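Local coordinates for protein DNA polymerase beta (Leishmania infantum, PDB 4P4M) that catalyses template-directed addition of deoxynucleotides to a DNA primer as a family X polymerase, and probably serves in base excision repair, at residues Y187-H191 with P373-D377. Numbering follows the deposited sequence.
With D3T (2',3'-dideoxy-thymidine-5'-triphosphate), chain D.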
ATOM      1  N   TYR A 187      -9.134   7.785   1.049  1.00 18.88           N
ATOM      2  CA  TYR A 187      -9.930   8.287  -0.069  1.00 22.46           C
ATOM      3  C   TYR A 187     -11.247   7.517  -0.224  1.00 19.98           C
ATOM      4  O   TYR A 187     -12.317   8.123  -0.333  1.00 19.92           O
ATOM      5  CB  TYR A 187      -9.114   8.195  -1.362  1.00 19.50           C
ATOM      6  CG  TYR A 187      -9.875   8.461  -2.653  1.00 21.54           C
ATOM      7  CD1 TYR A 187     -10.230   9.756  -3.022  1.00 24.93           C
ATOM      8  CD2 TYR A 187     -10.183   7.425  -3.533  1.00 23.47           C
ATOM      9  CE1 TYR A 187     -10.900  10.006  -4.214  1.00 29.63           C
ATOM     10  CE2 TYR A 187     -10.859   7.665  -4.726  1.00 23.40           C
ATOM     11  CZ  TYR A 187     -11.212   8.956  -5.058  1.00 30.36           C
ATOM     12  OH  TYR A 187     -11.874   9.207  -6.239  1.00 32.32           O
ATOM     13  N   ARG A 188     -11.175   6.187  -0.246  1.00 20.23           N
ATOM     14  CA  ARG A 188     -12.400   5.383  -0.333  1.00 19.75           C
ATOM     15  C   ARG A 188     -13.268   5.547   0.933  1.00 23.06           C
ATOM     16  O   ARG A 188     -14.503   5.411   0.875  1.00 21.59           O
ATOM     17  CB  ARG A 188     -12.076   3.902  -0.616  1.00 19.44           C
ATOM     18  CG  ARG A 188     -13.327   2.992  -0.729  1.00 19.79           C
ATOM     19  CD  ARG A 188     -13.043   1.643  -1.432  1.00 18.21           C
ATOM     20  NE  ARG A 188     -14.271   0.842  -1.561  1.00 22.10           N
ATOM     21  CZ  ARG A 188     -14.593  -0.187  -0.772  1.00 28.50           C
ATOM     22  NH1 ARG A 188     -13.774  -0.563   0.209  1.00 19.29           N
ATOM     23  NH2 ARG A 188     -15.738  -0.839  -0.955  1.00 21.96           N
ATOM     24  N   ARG A 189     -12.632   5.866   2.065  1.00 20.14           N
ATOM     25  CA  ARG A 189     -13.356   6.170   3.307  1.00 23.07           C
ATOM     26  C   ARG A 189     -13.929   7.602   3.299  1.00 25.19           C
ATOM     27  O   ARG A 189     -14.495   8.066   4.297  1.00 24.38           O
ATOM     28  CB  ARG A 189     -12.472   5.926   4.550  1.00 26.03           C
ATOM     29  CG  ARG A 189     -11.943   4.472   4.665  1.00 20.60           C
ATOM     30  CD  ARG A 189     -11.585   4.050   6.109  1.00 20.83           C
ATOM     31  NE  ARG A 189     -10.741   5.009   6.829  1.00 19.07           N
ATOM     32  CZ  ARG A 189      -9.424   5.135   6.673  1.00 20.57           C
ATOM     33  NH1 ARG A 189      -8.770   4.376   5.790  1.00 16.51           N
ATOM     34  NH2 ARG A 189      -8.759   6.037   7.391  1.00 22.20           N
ATOM     35  N   ARG A 190     -13.787   8.279   2.161  1.00 20.61           N
ATOM     36  CA  ARG A 190     -14.367   9.618   1.933  1.00 20.71           C
ATOM     37  C   ARG A 190     -13.815  10.753   2.802  1.00 29.57           C
ATOM     38  O   ARG A 190     -14.510  11.752   3.057  1.00 26.78           O
ATOM     39  CB  ARG A 190     -15.902   9.572   2.008  1.00 26.56           C
ATOM     40  CG  ARG A 190     -16.512   8.627   0.969  1.00 35.24           C
ATOM     41  CD  ARG A 190     -18.021   8.510   1.117  1.00 49.56           C
ATOM     42  NE  ARG A 190     -18.701   9.776   0.868  1.00 65.57           N
ATOM     43  CZ  ARG A 190     -19.112  10.181  -0.329  1.00 82.09           C
ATOM     44  NH1 ARG A 190     -18.911   9.418  -1.396  1.00 85.86           N
ATOM     45  NH2 ARG A 190     -19.724  11.352  -0.460  1.00 83.47           N
ATOM     46  N   HIS A 191     -12.566  10.618   3.238  1.00 23.86           N
ATOM     47  CA  HIS A 191     -11.900  11.717   3.938  1.00 25.23           C
ATOM     48  C   HIS A 191     -11.642  12.872   2.968  1.00 23.36           C
ATOM     49  O   HIS A 191     -11.293  12.646   1.809  1.00 23.40           O
ATOM     50  CB  HIS A 191     -10.576  11.253   4.564  1.00 26.88           C
ATOM     51  CG  HIS A 191     -10.743  10.294   5.709  1.00 24.33           C
ATOM     52  ND1 HIS A 191      -9.786  10.134   6.686  1.00 29.21           N
ATOM     53  CD2 HIS A 191     -11.752   9.447   6.018  1.00 27.70           C
ATOM     54  CE1 HIS A 191     -10.201   9.227   7.558  1.00 29.08           C
ATOM     55  NE2 HIS A 191     -11.385   8.795   7.179  1.00 29.54           N
ATOM     56  N   PRO A 373     -17.534   2.033   4.046  1.00 24.08           N
ATOM     57  CA  PRO A 373     -16.151   2.532   4.158  1.00 24.45           C
ATOM     58  C   PRO A 373     -15.998   3.811   4.993  1.00 26.68           C
ATOM     59  O   PRO A 373     -15.067   3.921   5.796  1.00 26.93           O
ATOM     60  CB  PRO A 373     -15.770   2.805   2.698  1.00 23.64           C
ATOM     61  CG  PRO A 373     -16.527   1.734   1.939  1.00 25.16           C
ATOM     62  CD  PRO A 373     -17.882   1.690   2.652  1.00 25.85           C
ATOM     63  N   GLU A 374     -16.901   4.770   4.814  1.00 26.04           N
ATOM     64  CA  GLU A 374     -16.817   6.033   5.551  1.00 27.63           C
ATOM     65  C   GLU A 374     -17.067   5.881   7.051  1.00 30.45           C
ATOM     66  O   GLU A 374     -16.850   6.815   7.816  1.00 33.67           O
ATOM     67  CB  GLU A 374     -17.803   7.050   4.975  1.00 35.51           C
ATOM     68  CG  GLU A 374     -19.244   6.569   5.026  1.00 41.51           C
ATOM     69  CD  GLU A 374     -20.144   7.362   4.109  1.00 60.19           C
ATOM     70  OE1 GLU A 374     -20.580   6.806   3.077  1.00 50.50           O
ATOM     71  OE2 GLU A 374     -20.404   8.544   4.419  1.00 72.31           O
ATOM     72  N   ASN A 375     -17.538   4.711   7.469  1.00 26.80           N
ATOM     73  CA  ASN A 375     -17.719   4.424   8.885  1.00 29.36           C
ATOM     74  C   ASN A 375     -16.696   3.423   9.429  1.00 34.35           C
ATOM     75  O   ASN A 375     -16.945   2.728  10.418  1.00 34.21           O
ATOM     76  CB  ASN A 375     -19.151   3.933   9.149  1.00 27.69           C
ATOM     77  CG  ASN A 375     -20.197   4.977   8.788  1.00 38.78           C
ATOM     78  OD1 ASN A 375     -21.183   4.687   8.104  1.00 41.80           O
ATOM     79  ND2 ASN A 375     -19.979   6.204   9.242  1.00 31.74           N
ATOM     80  N   ARG A 376     -15.537   3.346   8.782  1.00 28.89           N
ATOM     81  CA  ARG A 376     -14.495   2.432   9.237  1.00 27.05           C
ATOM     82  C   ARG A 376     -13.316   3.178   9.866  1.00 25.99           C
ATOM     83  O   ARG A 376     -12.166   2.948   9.503  1.00 27.84           O
ATOM     84  CB  ARG A 376     -14.024   1.517   8.087  1.00 24.58           C
ATOM     85  CG  ARG A 376     -15.123   0.581   7.571  1.00 23.51           C
ATOM     86  CD  ARG A 376     -14.656  -0.310   6.398  1.00 22.33           C
ATOM     87  NE  ARG A 376     -15.805  -0.789   5.616  1.00 19.59           N
ATOM     88  CZ  ARG A 376     -15.714  -1.375   4.424  1.00 23.10           C
ATOM     89  NH1 ARG A 376     -14.521  -1.565   3.861  1.00 20.17           N
ATOM     90  NH2 ARG A 376     -16.821  -1.751   3.777  1.00 20.39           N
ATOM     91  N   ASP A 377     -13.613   4.067  10.817  1.00 26.40           N
ATOM     92  CA  ASP A 377     -12.564   4.795  11.533  1.00 31.69           C
ATOM     93  C   ASP A 377     -12.685   4.650  13.059  1.00 34.84           C
ATOM     94  O   ASP A 377     -12.845   5.644  13.770  1.00 34.51           O
ATOM     95  CB  ASP A 377     -12.556   6.281  11.134  1.00 35.47           C
ATOM     96  CG  ASP A 377     -11.876   6.526   9.791  1.00 36.69           C
ATOM     97  OD1 ASP A 377     -10.635   6.459   9.726  1.00 33.66           O
ATOM     98  OD2 ASP A 377     -12.579   6.784   8.798  1.00 32.67           O
TER
HETATM   99  PA  D3T D 401      -2.378   4.163   5.072  1.00 23.55           P
HETATM  100  O1A D3T D 401      -2.087   4.659   3.696  1.00 18.46           O
HETATM  101  O2A D3T D 401      -1.169   4.052   5.958  1.00 19.67           O
HETATM  102  O5' D3T D 401      -2.436   2.441   4.607  1.00 27.45           O
HETATM  103  C5' D3T D 401      -3.403   2.127   3.738  1.00 25.03           C
HETATM  104  C4' D3T D 401      -4.223   0.863   4.210  1.00 20.59           C
HETATM  105  O4' D3T D 401      -3.342  -0.180   4.639  1.00 19.83           O
HETATM  106  C1' D3T D 401      -3.900  -0.856   5.715  1.00 19.83           C
HETATM  107  N1  D3T D 401      -2.926  -0.889   6.848  1.00 20.55           N
HETATM  108  C6  D3T D 401      -2.190   0.245   7.144  1.00 22.42           C
HETATM  109  C2  D3T D 401      -2.796  -2.086   7.658  1.00 20.17           C
HETATM  110  O2  D3T D 401      -3.440  -3.078   7.419  1.00 21.30           O
HETATM  111  N3  D3T D 401      -1.877  -2.038   8.738  1.00 23.70           N
HETATM  112  C4  D3T D 401      -1.203  -0.917   8.954  1.00 24.68           C
HETATM  113  O4  D3T D 401      -0.338  -0.908   9.988  1.00 21.66           O
HETATM  114  C5  D3T D 401      -1.294   0.289   8.196  1.00 23.30           C
HETATM  115  C5M D3T D 401      -0.475   1.462   8.562  1.00 27.94           C
HETATM  116  C2' D3T D 401      -5.182  -0.123   6.173  1.00 24.15           C
HETATM  117  C3' D3T D 401      -5.083   1.203   5.448  1.00 21.97           C
HETATM  118  O3A D3T D 401      -3.783   4.235   5.715  1.00 30.73           O
HETATM  119  PB  D3T D 401      -4.945   5.452   5.258  1.00 22.77           P
HETATM  120  O1B D3T D 401      -5.009   5.212   3.788  1.00 17.64           O
HETATM  121  O2B D3T D 401      -6.062   4.850   6.060  1.00 23.22           O
HETATM  122  O3B D3T D 401      -4.612   6.894   5.666  1.00 30.07           O
HETATM  123  PG  D3T D 401      -3.705   8.153   4.961  1.00 23.74           P
HETATM  124  O1G D3T D 401      -3.132   7.629   3.679  1.00 19.10           O
HETATM  125  O2G D3T D 401      -2.644   8.426   6.017  1.00 25.69           O
HETATM  126  O3G D3T D 401      -4.719   9.253   4.735  1.00 20.20           O
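Arg189 and His191 both reach Asp377, tying the end of a palm helix to the C-terminal tail of the thumb beside the incoming nucleotide. Helix 185-188 closes with a Schellman motif whose C-prime residue is Arg190, at positive phi, and residues 188-191, around this helix end, pack against 373-377. Along Arg189, CB and CG lie against the backbone carbonyl of Pro373, CG 3.4 Å from its O. CD touches both that oxygen and the carbonyl O of Arg376. Here the chain bends (chi3 -49°), bringing NE and NH2 to the carboxylate of Asp377. NE is shared weakly by OD1 and OD2, while NH2 makes the firmer salt bridge, 3.0 Å to OD1 on its syn lone pair, with OD1 tilted 21° from the guanidinium plane. Beyond CZ, NH1 gives a nearly straight bond of 2.8 Å to O2B of the dideoxy-TTP, and NH2 adds a weak one; NH1 is held also by the carbonyl of Thr290. One guanidinium thus links the beta-phosphate to the tail, and Asp377, as a second-shell residue, helps fix its rotation. Further out, Pro373 CG rests 3.8 Å above the centre of the Arg188 guanidinium, whose NH1 and NH2 are taken by Thr290 and Glu359. Glu359 also forms a salt bridge with Arg376 and so probably eases the closeness of the two guanidinium groups. On the exposed side, Arg190 and Glu374 run side by side, their charged groups too far apart for a salt bridge. Asp377 OD2 receives His191 NE2 at 2.8 Å, in the plane of the imidazole but from above the plane of the carboxylate.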